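Local coordinates for spermidine synthase (Corynebacterium glutamicum ATCC 13032, PDB 3GJY), which probably catalyses the transfer of an aminopropyl group from decarboxylated S-adenosylmethionine to putrescine, forming spermidine, at residues A[48-52]-A[53-57]; A[66-69]-A[70-73]; A[126-129]-A[130-134]. All coordinates share one frame; numbering follows the deposited sequence.

How the contacts relate
The contacts follow one another along the chain in the order 1, 2, 3. Contact 1 is the hairpin of strands 45-50 and 53-59, the last two strands of the antiparallel N-terminal sheet. Contact 2 starts helix 69-85, the next element in the chain. Contact 3 ends helix 123-132 in the AdoMet-methyltransferase-like domain. The hairpin touches both of the others. Its centre is about 14 Å from each of theirs. It meets contact 2 through F68 and M71, and contact 3 where I48 CG1 meets F133 CZ at 3.9 Å. Contacts 2 and 3 do not touch; their nearest atoms are about 10 Å apart. The N-terminal sheet is thus packed against the probable catalytic domain.

Contact 1: A[48-52]-A[53-57]; sequences ISING and VPSSH
I48 O takes two backbone N-H groups, from S55 and S56. This is a classic beta bulge in the hairpin of strands 45-50 and 53-59. S55 N lies 2.7 Å from I48 O, and S56 N lies 3.0 Å from the same I48 O. Both donors are in the plane of the carbonyl. The return bond, from I48 N to S56 O, is 2.9 Å long and nearly straight, with 176° at the hydrogen. S49 and P54 form the next pair, which is non-hydrogen-bonded. As a proline, P54 has no N-H to offer; S49 OG packs 3.5 Å from P54 CA.

I50 and V53 close the hairpin around a type I' turn through N51 and G52. I50 N reaches V53 O at 2.9 Å. V53 N reaches I50 O at 3.0 Å, but from above the carbonyl plane and not on a lone pair. V53 O also has a second donor: S55 OG binds V53 O at 2.9 Å. I50 N and S55 OG come from opposite faces of that carbonyl plane. The S55 torsion holds OG back beside its own backbone N (chi1 -69°), on the side of V53. I50 CD1 then packs on S55 CB at 3.6 Å.

Other polar side chains find partners beyond the hairpin. N51 OD1 bonds V33 N, S56 OG pairs with T102 OG1, and H57 NE2 hydrogen-bonds D39 OD2. I48 O serves both bulge amides, so the extra residue costs neither S55 N nor S56 N its partner; V53 O separately takes up the S55 hydroxyl.

Contact 2: A[66-69]-A[70-73]; sequences LEFE and YMRW
F68 and M71 meet at the start of helix 69-85, where F68 holds the N-cap position. F68 CB touches M71 CG at 3.8 Å. The extended chain of M71, a selenomethionine, carries SE past F68 CB and CE to the F68 ring, which it meets obliquely. The F68 ring lies beside that of Y70 and points the same way, with F68 CD2 at 3.9 Å from Y70 CE2. In Y70, CG sits between the backbone N and the carbonyl carbon (chi1 81°). This turns the ring back toward F68. M71 CG lies over one face of the Y70 ring, toward its rim.

R72 bends at chi3 (70°), and the bend brings its guanidinium back to the residues before the helix. R72 NH1 donates to L66 O at 3.2 Å, with the oxygen in the guanidinium plane at its edge. E69 runs alongside R72. E69 OE1 is 4.4 Å from R72 NE and well out of that plane, so only the charges interact; E69 OE2 bonds G268 N. E69 O accepts W73 N at 3.0 Å, and the same oxygen lies over one face of the indole. E69 CB touches W73 CZ2 at 3.8 Å. L66 CD1 packs on M71 CB at 4.2 Å.

The helix start is wedged between three elements. F68 and M71 pack on strand 53-59, through P54, S56 and H57. L66 and M71 face helix 102-110. Y70 and W73 lie against strand 238-245 of the mixed sheet, and Y70 OH bonds D166 OD2.

Contact 3: A[126-129]-A[130-134]; sequences ARLS and REWFD. With FMT (formic acid), chain B.
This is the C-terminal end of helix 123-132, the helix of a beta-alpha-beta unit with strands 115-120 and 141-145. L128 and S129 carry the last main-chain bonds across the contact. W132 N reaches L128 O at 2.8 Å, and F133 N reaches S129 O at 3.1 Å. F133 then leaves the helix, and its ring folds back against the last turn, beside S129 and L128. L128 O stands over the centre of one ring face. L128 CB touches F133 CZ at 4.0 Å, while L128 CD2 packs on W132 CE3 at 3.8 Å. S129 OG lies 3.4 Å from F133 CD2. With chi1 -62°, OG sits beside its own backbone N, where L125 O is also an acceptor. A formic acid, probably from the crystallisation liquor, has its O1 2.8 Å from S129 OG; which acceptor takes the proton is not settled. R127 NH2 forms a salt bridge with E124. One of two E131 conformers accepts a bond from a water that also binds R127 NH1, so this bridge is doubtful. The last turn thus keeps its main-chain bonds while F133 and W132 pack on L128 and strand 33-38; the charged R127 and E131 are exposed.

Contact 1: A[48-52]-A[53-57]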
ATOM      1  N   ILE A  48     -10.426  -8.844 -10.076  1.00 14.53           N
ATOM      2  CA  ILE A  48      -9.823  -9.954  -9.355  1.00 14.39           C
ATOM      3  C   ILE A  48     -10.329  -9.863  -7.927  1.00 14.18           C
ATOM      4  O   ILE A  48     -10.144  -8.827  -7.285  1.00 15.05           O
ATOM      5  CB  ILE A  48      -8.281  -9.854  -9.369  1.00 13.59           C
ATOM      6  CG1 ILE A  48      -7.770  -9.912 -10.821  1.00 15.69           C
ATOM      7  CG2 ILE A  48      -7.648 -10.982  -8.515  1.00 16.25           C
ATOM      8  CD1 ILE A  48      -6.887  -8.825 -11.251  1.00 20.59           C
ATOM      9  N   SER A  49     -10.997 -10.931  -7.457  1.00 14.05           N
ATOM     10  CA  SER A  49     -11.498 -11.021  -6.077  1.00 14.58           C
ATOM     11  C   SER A  49     -10.787 -12.134  -5.345  1.00 15.08           C
ATOM     12  O   SER A  49     -10.363 -13.131  -5.949  1.00 15.35           O
ATOM     13  CB  SER A  49     -13.000 -11.304  -6.022  1.00 15.72           C
ATOM     14  OG  SER A  49     -13.679 -10.257  -6.685  1.00 17.82           O
ATOM     15  N   ILE A  50     -10.637 -11.932  -4.049  1.00 14.63           N
ATOM     16  CA  ILE A  50      -9.912 -12.861  -3.178  1.00 15.38           C
ATOM     17  C   ILE A  50     -10.814 -13.138  -1.979  1.00 15.23           C
ATOM     18  O   ILE A  50     -11.229 -12.206  -1.256  1.00 15.67           O
ATOM     19  CB  ILE A  50      -8.568 -12.221  -2.750  1.00 16.67           C
ATOM     20  CG1 ILE A  50      -7.680 -11.946  -3.975  1.00 18.82           C
ATOM     21  CG2 ILE A  50      -7.821 -13.152  -1.863  1.00 18.52           C
ATOM     22  CD1 ILE A  50      -6.445 -11.109  -3.713  1.00 21.91           C
ATOM     23  N   ASN A  51     -11.155 -14.408  -1.785  1.00 15.54           N
ATOM     24  CA  ASN A  51     -12.112 -14.790  -0.751  1.00 16.80           C
ATOM     25  C   ASN A  51     -13.402 -13.969  -0.817  1.00 17.29           C
ATOM     26  O   ASN A  51     -13.957 -13.581   0.224  1.00 18.55           O
ATOM     27  CB  ASN A  51     -11.461 -14.719   0.641  1.00 16.86           C
ATOM     28  CG  ASN A  51     -10.291 -15.631   0.742  1.00 17.84           C
ATOM     29  OD1 ASN A  51     -10.330 -16.742   0.207  1.00 19.00           O
ATOM     30  ND2 ASN A  51      -9.219 -15.149   1.345  1.00 20.91           N
ATOM     31  N   GLY A  52     -13.862 -13.706  -2.041  1.00 17.26           N
ATOM     32  CA  GLY A  52     -15.115 -12.992  -2.242  1.00 18.86           C
ATOM     33  C   GLY A  52     -15.034 -11.486  -2.130  1.00 19.16           C
ATOM     34  O   GLY A  52     -16.064 -10.816  -2.284  1.00 22.12           O
ATOM     35  N   VAL A  53     -13.847 -10.941  -1.854  1.00 18.07           N
ATOM     36  CA  VAL A  53     -13.673  -9.485  -1.720  1.00 17.97           C
ATOM     37  C   VAL A  53     -12.991  -8.983  -2.992  1.00 16.81           C
ATOM     38  O   VAL A  53     -11.880  -9.418  -3.324  1.00 15.46           O
ATOM     39  CB  VAL A  53     -12.746  -9.144  -0.509  1.00 17.70           C
ATOM     40  CG1 VAL A  53     -12.579  -7.621  -0.323  1.00 18.42           C
ATOM     41  CG2 VAL A  53     -13.315  -9.756   0.776  1.00 20.08           C
ATOM     42  N   PRO A  54     -13.628  -8.044  -3.704  1.00 16.20           N
ATOM     43  CA  PRO A  54     -12.925  -7.396  -4.829  1.00 17.11           C
ATOM     44  C   PRO A  54     -11.555  -6.888  -4.368  1.00 16.72           C
ATOM     45  O   PRO A  54     -11.458  -6.236  -3.322  1.00 17.64           O
ATOM     46  CB  PRO A  54     -13.834  -6.215  -5.172  1.00 17.27           C
ATOM     47  CG  PRO A  54     -15.216  -6.631  -4.656  1.00 18.34           C
ATOM     48  CD  PRO A  54     -14.963  -7.476  -3.436  1.00 17.32           C
ATOM     49  N   SER A  55     -10.495  -7.215  -5.112  1.00 16.04           N
ATOM     50  CA  SER A  55      -9.156  -6.913  -4.619  1.00 16.01           C
ATOM     51  C   SER A  55      -8.281  -6.142  -5.593  1.00 15.12           C
ATOM     52  O   SER A  55      -7.425  -5.401  -5.171  1.00 16.75           O
ATOM     53  CB  SER A  55      -8.461  -8.171  -4.138  1.00 18.47           C
ATOM     54  OG  SER A  55      -9.126  -8.594  -2.960  1.00 19.34           O
ATOM     55  N   SER A  56      -8.445  -6.369  -6.880  1.00 15.29           N
ATOM     56  CA  SER A  56      -7.812  -5.483  -7.852  1.00 14.35           C
ATOM     57  C   SER A  56      -8.649  -5.396  -9.131  1.00 14.20           C
ATOM     58  O   SER A  56      -9.560  -6.208  -9.345  1.00 14.76           O
ATOM     59  CB  SER A  56      -6.380  -5.922  -8.186  1.00 14.46           C
ATOM     60  OG  SER A  56      -5.779  -4.876  -8.919  1.00 14.14           O
ATOM     61  N   HIS A  57      -8.365  -4.390  -9.954  1.00 14.80           N
ATOM     62  CA  HIS A  57      -8.977  -4.270 -11.261  1.00 14.53           C
ATOM     63  C   HIS A  57      -7.926  -3.796 -12.227  1.00 13.83           C
ATOM     64  O   HIS A  57      -7.166  -2.883 -11.888  1.00 14.24           O
ATOM     65  CB  HIS A  57     -10.175  -3.315 -11.219  1.00 14.73           C
ATOM     66  CG  HIS A  57     -10.849  -3.201 -12.536  1.00 14.95           C
ATOM     67  ND1 HIS A  57     -10.373  -2.372 -13.532  1.00 16.66           N
ATOM     68  CD2 HIS A  57     -11.909  -3.860 -13.060  1.00 17.35           C
ATOM     69  CE1 HIS A  57     -11.110  -2.535 -14.614  1.00 18.99           C
ATOM     70  NE2 HIS A  57     -12.058  -3.409 -14.344  1.00 17.00           N
TER

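Contact 2: A[66-69]-A[70-73]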
ATOM      1  N   LEU A  66      -6.422   2.647 -12.960  1.00 14.60           N
ATOM      2  CA  LEU A  66      -6.752   2.110 -11.628  1.00 15.73           C
ATOM      3  C   LEU A  66      -8.195   2.385 -11.285  1.00 16.08           C
ATOM      4  O   LEU A  66      -8.633   3.532 -11.444  1.00 19.12           O
ATOM      5  CB  LEU A  66      -5.867   2.759 -10.551  1.00 15.18           C
ATOM      6  CG  LEU A  66      -4.330   2.582 -10.702  1.00 14.22           C
ATOM      7  CD1 LEU A  66      -3.585   3.494  -9.708  1.00 15.99           C
ATOM      8  CD2 LEU A  66      -3.899   1.119 -10.540  1.00 14.75           C
ATOM      9  N   GLU A  67      -8.888   1.393 -10.743  1.00 16.88           N
ATOM     10  CA  GLU A  67     -10.298   1.573 -10.368  1.00 18.32           C
ATOM     11  C   GLU A  67     -10.559   1.587  -8.877  1.00 18.09           C
ATOM     12  O   GLU A  67     -11.566   2.121  -8.409  1.00 21.42           O
ATOM     13  CB  GLU A  67     -11.235   0.609 -11.110  1.00 19.50           C
ATOM     14  CG  GLU A  67     -11.440   1.112 -12.533  1.00 22.43           C
ATOM     15  CD  GLU A  67     -12.412   0.309 -13.357  1.00 25.56           C
ATOM     16  OE1 GLU A  67     -13.280  -0.401 -12.791  1.00 27.98           O
ATOM     17  OE2 GLU A  67     -12.288   0.408 -14.609  1.00 29.92           O
ATOM     18  N   PHE A  68      -9.631   1.037  -8.119  1.00 15.55           N
ATOM     19  CA  PHE A  68      -9.685   1.048  -6.672  1.00 15.15           C
ATOM     20  C   PHE A  68      -9.229   2.394  -6.161  1.00 14.61           C
ATOM     21  O   PHE A  68      -8.109   2.812  -6.445  1.00 14.96           O
ATOM     22  CB  PHE A  68      -8.816  -0.081  -6.069  1.00 15.75           C
ATOM     23  CG  PHE A  68      -9.516  -1.410  -6.060  1.00 14.48           C
ATOM     24  CD1 PHE A  68      -9.753  -2.080  -7.251  1.00 16.51           C
ATOM     25  CD2 PHE A  68     -10.009  -1.947  -4.870  1.00 18.47           C
ATOM     26  CE1 PHE A  68     -10.482  -3.270  -7.269  1.00 16.53           C
ATOM     27  CE2 PHE A  68     -10.734  -3.154  -4.877  1.00 18.12           C
ATOM     28  CZ  PHE A  68     -10.937  -3.827  -6.084  1.00 14.94           C
ATOM     29  N   GLU A  69     -10.107   3.080  -5.426  1.00 14.89           N
ATOM     30  CA  GLU A  69      -9.798   4.437  -4.963  1.00 15.29           C
ATOM     31  C   GLU A  69      -8.519   4.500  -4.155  1.00 14.12           C
ATOM     32  O   GLU A  69      -7.678   5.370  -4.367  1.00 14.52           O
ATOM     33  CB  GLU A  69     -10.961   5.030  -4.139  1.00 15.65           C
ATOM     34  CG  GLU A  69     -12.304   5.072  -4.923  1.00 20.63           C
ATOM     35  CD  GLU A  69     -12.305   6.055  -6.075  1.00 24.45           C
ATOM     36  OE1 GLU A  69     -11.517   7.016  -6.060  1.00 26.53           O
ATOM     37  OE2 GLU A  69     -13.109   5.867  -7.019  1.00 30.41           O
ATOM     38  N   TYR A  70      -8.350   3.573  -3.222  1.00 13.81           N
ATOM     39  CA  TYR A  70      -7.174   3.677  -2.358  1.00 13.13           C
ATOM     40  C   TYR A  70      -5.889   3.507  -3.167  1.00 13.18           C
ATOM     41  O   TYR A  70      -4.853   4.024  -2.770  1.00 13.44           O
ATOM     42  CB  TYR A  70      -7.204   2.658  -1.200  1.00 14.15           C
ATOM     43  CG  TYR A  70      -6.746   1.257  -1.573  1.00 13.49           C
ATOM     44  CD1 TYR A  70      -5.378   0.906  -1.554  1.00 14.77           C
ATOM     45  CD2 TYR A  70      -7.671   0.264  -1.891  1.00 15.19           C
ATOM     46  CE1 TYR A  70      -4.946  -0.371  -1.889  1.00 13.58           C
ATOM     47  CE2 TYR A  70      -7.253  -1.033  -2.204  1.00 15.61           C
ATOM     48  CZ  TYR A  70      -5.894  -1.336  -2.222  1.00 15.23           C
ATOM     49  OH  TYR A  70      -5.476  -2.605  -2.524  1.00 15.00           O
HETATM   50  N   MSE A  71      -5.936   2.758  -4.273  1.00 13.01           N
HETATM   51  CA  MSE A  71      -4.731   2.628  -5.148  1.00 11.32           C
HETATM   52  C   MSE A  71      -4.414   3.937  -5.828  1.00 11.81           C
HETATM   53  O   MSE A  71      -3.239   4.331  -5.920  1.00 13.06           O
HETATM   54  CB  MSE A  71      -4.944   1.528  -6.198  1.00 11.37           C
HETATM   55  CG  MSE A  71      -5.014   0.116  -5.652  1.00 11.24           C
HETATM   56 SE   MSE A  71      -4.956  -1.160  -7.091  0.80 15.57          SE
HETATM   57  CE  MSE A  71      -5.305  -2.719  -6.026  1.00 15.64           C
ATOM     58  N   ARG A  72      -5.476   4.652  -6.242  1.00 13.40           N
ATOM     59  CA  ARG A  72      -5.276   5.993  -6.788  1.00 13.36           C
ATOM     60  C   ARG A  72      -4.636   6.911  -5.738  1.00 13.45           C
ATOM     61  O   ARG A  72      -3.787   7.768  -6.090  1.00 13.66           O
ATOM     62  CB  ARG A  72      -6.614   6.586  -7.227  1.00 14.48           C
ATOM     63  CG  ARG A  72      -7.257   5.781  -8.338  1.00 18.03           C
ATOM     64  CD  ARG A  72      -8.648   6.324  -8.653  1.00 22.04           C
ATOM     65  NE  ARG A  72      -8.612   7.627  -9.294  1.00 26.35           N
ATOM     66  CZ  ARG A  72      -8.597   7.805 -10.616  1.00 30.54           C
ATOM     67  NH1 ARG A  72      -8.591   6.770 -11.460  1.00 32.08           N
ATOM     68  NH2 ARG A  72      -8.572   9.030 -11.100  1.00 30.29           N
ATOM     69  N   TRP A  73      -5.062   6.766  -4.480  1.00 12.60           N
ATOM     70  CA  TRP A  73      -4.530   7.627  -3.409  1.00 13.21           C
ATOM     71  C   TRP A  73      -3.065   7.333  -3.126  1.00 13.14           C
ATOM     72  O   TRP A  73      -2.254   8.256  -2.967  1.00 13.69           O
ATOM     73  CB  TRP A  73      -5.371   7.510  -2.136  1.00 13.75           C
ATOM     74  CG  TRP A  73      -6.828   7.815  -2.374  1.00 13.46           C
ATOM     75  CD1 TRP A  73      -7.384   8.473  -3.439  1.00 14.29           C
ATOM     76  CD2 TRP A  73      -7.891   7.478  -1.507  1.00 14.28           C
ATOM     77  NE1 TRP A  73      -8.753   8.530  -3.311  1.00 15.09           N
ATOM     78  CE2 TRP A  73      -9.093   7.943  -2.117  1.00 13.41           C
ATOM     79  CE3 TRP A  73      -7.961   6.838  -0.262  1.00 15.58           C
ATOM     80  CZ2 TRP A  73     -10.353   7.755  -1.529  1.00 16.91           C
ATOM     81  CZ3 TRP A  73      -9.244   6.669   0.336  1.00 18.75           C
ATOM     82  CH2 TRP A  73     -10.400   7.130  -0.305  1.00 16.83           C
TER

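Contact 3: A[126-129]-A[130-134]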
ATOM      1  N   ALA A 126       0.634 -15.523  -6.890  1.00 12.24           N
ATOM      2  CA  ALA A 126       1.872 -15.114  -7.541  1.00 12.83           C
ATOM      3  C   ALA A 126       1.982 -15.663  -8.965  1.00 12.43           C
ATOM      4  O   ALA A 126       2.356 -14.929  -9.893  1.00 12.64           O
ATOM      5  CB  ALA A 126       3.092 -15.534  -6.663  1.00 13.57           C
ATOM      6  N   ARG A 127       1.632 -16.945  -9.141  1.00 13.36           N
ATOM      7  CA  ARG A 127       1.740 -17.577 -10.468  1.00 13.19           C
ATOM      8  C   ARG A 127       0.729 -16.940 -11.445  1.00 12.65           C
ATOM      9  O   ARG A 127       1.094 -16.600 -12.584  1.00 14.20           O
ATOM     10  CB  ARG A 127       1.480 -19.088 -10.329  1.00 14.49           C
ATOM     11  CG  ARG A 127       1.771 -19.853 -11.611  1.00 16.32           C
ATOM     12  CD  ARG A 127       1.349 -21.310 -11.510  1.00 19.41           C
ATOM     13  NE  ARG A 127      -0.099 -21.466 -11.455  1.00 21.22           N
ATOM     14  CZ  ARG A 127      -0.901 -21.447 -12.519  1.00 25.15           C
ATOM     15  NH1 ARG A 127      -0.399 -21.281 -13.737  1.00 26.88           N
ATOM     16  NH2 ARG A 127      -2.209 -21.615 -12.365  1.00 28.71           N
ATOM     17  N   LEU A 128      -0.528 -16.744 -10.995  1.00 13.26           N
ATOM     18  CA  LEU A 128      -1.545 -16.096 -11.849  1.00 13.56           C
ATOM     19  C   LEU A 128      -1.137 -14.675 -12.222  1.00 13.29           C
ATOM     20  O   LEU A 128      -1.394 -14.230 -13.324  1.00 13.92           O
ATOM     21  CB  LEU A 128      -2.921 -16.063 -11.152  1.00 15.04           C
ATOM     22  CG  LEU A 128      -3.594 -17.420 -11.033  1.00 17.60           C
ATOM     23  CD1 LEU A 128      -4.861 -17.296 -10.161  1.00 21.02           C
ATOM     24  CD2 LEU A 128      -3.943 -17.979 -12.403  1.00 22.32           C
ATOM     25  N   SER A 129      -0.522 -13.944 -11.273  1.00 13.44           N
ATOM     26  CA  SER A 129      -0.082 -12.582 -11.559  1.00 13.32           C
ATOM     27  C   SER A 129       0.929 -12.561 -12.695  1.00 11.72           C
ATOM     28  O   SER A 129       0.790 -11.781 -13.666  1.00 12.46           O
ATOM     29  CB  SER A 129       0.517 -11.888 -10.340  1.00 12.98           C
ATOM     30  OG  SER A 129      -0.451 -11.761  -9.296  1.00 16.23           O
ATOM     31  N   ARG A 130       1.945 -13.436 -12.602  1.00 12.11           N
ATOM     32  CA  ARG A 130       2.967 -13.480 -13.661  1.00 11.92           C
ATOM     33  C   ARG A 130       2.370 -13.905 -15.009  1.00 12.00           C
ATOM     34  O   ARG A 130       2.754 -13.347 -16.044  1.00 13.91           O
ATOM     35  CB  ARG A 130       4.087 -14.442 -13.232  1.00 12.39           C
ATOM     36  CG  ARG A 130       5.225 -14.647 -14.230  1.00 11.49           C
ATOM     37  CD  ARG A 130       5.943 -13.378 -14.639  1.00 12.09           C
ATOM     38  NE  ARG A 130       6.672 -12.774 -13.516  1.00 11.69           N
ATOM     39  CZ  ARG A 130       7.120 -11.523 -13.513  1.00 12.40           C
ATOM     40  NH1 ARG A 130       6.826 -10.718 -14.527  1.00 13.84           N
ATOM     41  NH2 ARG A 130       7.796 -11.054 -12.448  1.00 12.66           N
ATOM     42  N   GLU A 131       1.421 -14.848 -14.990  1.00 12.08           N
ATOM     43  CA  GLU A 131       0.878 -15.379 -16.242  0.50 11.97           C
ATOM     44  C   GLU A 131      -0.137 -14.418 -16.873  1.00 12.74           C
ATOM     45  O   GLU A 131      -0.111 -14.192 -18.088  1.00 13.62           O
ATOM     46  CB  GLU A 131       0.207 -16.744 -16.014  0.50 12.29           C
ATOM     47  CG  GLU A 131       1.119 -17.907 -15.598  0.50 12.79           C
ATOM     48  CD  GLU A 131       2.178 -18.297 -16.596  0.50 14.62           C
ATOM     49  OE1 GLU A 131       2.125 -17.868 -17.783  0.50 14.82           O
ATOM     50  OE2 GLU A 131       3.095 -19.041 -16.152  0.50 15.16           O
ATOM     51  N   TRP A 132      -1.020 -13.827 -16.053  1.00 12.64           N
ATOM     52  CA  TRP A 132      -2.234 -13.192 -16.582  1.00 13.39           C
ATOM     53  C   TRP A 132      -2.465 -11.742 -16.233  1.00 13.17           C
ATOM     54  O   TRP A 132      -3.337 -11.119 -16.830  1.00 13.79           O
ATOM     55  CB  TRP A 132      -3.471 -13.991 -16.100  1.00 13.53           C
ATOM     56  CG  TRP A 132      -3.754 -15.231 -16.889  1.00 14.62           C
ATOM     57  CD1 TRP A 132      -3.197 -15.597 -18.082  1.00 17.00           C
ATOM     58  CD2 TRP A 132      -4.701 -16.252 -16.554  1.00 15.09           C
ATOM     59  NE1 TRP A 132      -3.751 -16.784 -18.521  1.00 19.25           N
ATOM     60  CE2 TRP A 132      -4.665 -17.218 -17.600  1.00 17.07           C
ATOM     61  CE3 TRP A 132      -5.597 -16.427 -15.496  1.00 16.53           C
ATOM     62  CZ2 TRP A 132      -5.488 -18.359 -17.596  1.00 18.90           C
ATOM     63  CZ3 TRP A 132      -6.415 -17.575 -15.480  1.00 18.35           C
ATOM     64  CH2 TRP A 132      -6.350 -18.509 -16.532  1.00 20.19           C
ATOM     65  N   PHE A 133      -1.773 -11.207 -15.231  1.00 12.05           N
ATOM     66  CA  PHE A 133      -2.106  -9.868 -14.766  1.00 12.54           C
ATOM     67  C   PHE A 133      -1.235  -8.759 -15.344  1.00 12.37           C
ATOM     68  O   PHE A 133      -1.203  -7.630 -14.832  1.00 13.02           O
ATOM     69  CB  PHE A 133      -2.294  -9.760 -13.245  1.00 13.10           C
ATOM     70  CG  PHE A 133      -3.279 -10.764 -12.649  1.00 12.46           C
ATOM     71  CD1 PHE A 133      -4.307 -11.364 -13.407  1.00 13.75           C
ATOM     72  CD2 PHE A 133      -3.116 -11.135 -11.304  1.00 13.39           C
ATOM     73  CE1 PHE A 133      -5.190 -12.315 -12.809  1.00 15.25           C
ATOM     74  CE2 PHE A 133      -3.978 -12.058 -10.691  1.00 15.80           C
ATOM     75  CZ  PHE A 133      -5.013 -12.668 -11.456  1.00 16.32           C
ATOM     76  N   ASP A 134      -0.564  -9.081 -16.452  1.00 12.33           N
ATOM     77  CA  ASP A 134      -0.036  -8.054 -17.360  1.00 12.46           C
ATOM     78  C   ASP A 134       1.025  -7.193 -16.676  1.00 12.42           C
ATOM     79  O   ASP A 134       1.022  -5.966 -16.769  1.00 13.11           O
ATOM     80  CB  ASP A 134      -1.172  -7.173 -17.937  1.00 12.59           C
ATOM     81  CG  ASP A 134      -0.705  -6.242 -19.020  1.00 13.48           C
ATOM     82  OD1 ASP A 134       0.135  -6.651 -19.862  1.00 18.07           O
ATOM     83  OD2 ASP A 134      -1.242  -5.125 -19.084  1.00 13.89           O
TER
HETATM   84  C   FMT B 315      -0.379 -10.475  -5.556  1.00 28.84           C
HETATM   85  O1  FMT B 315      -0.225 -11.018  -6.648  1.00 31.28           O
HETATM   86  O2  FMT B 315       0.525  -9.993  -4.880  1.00 27.72           O
HETATM   87  O   HOH W   1       2.292 -21.291 -14.879  1.00 28.89           O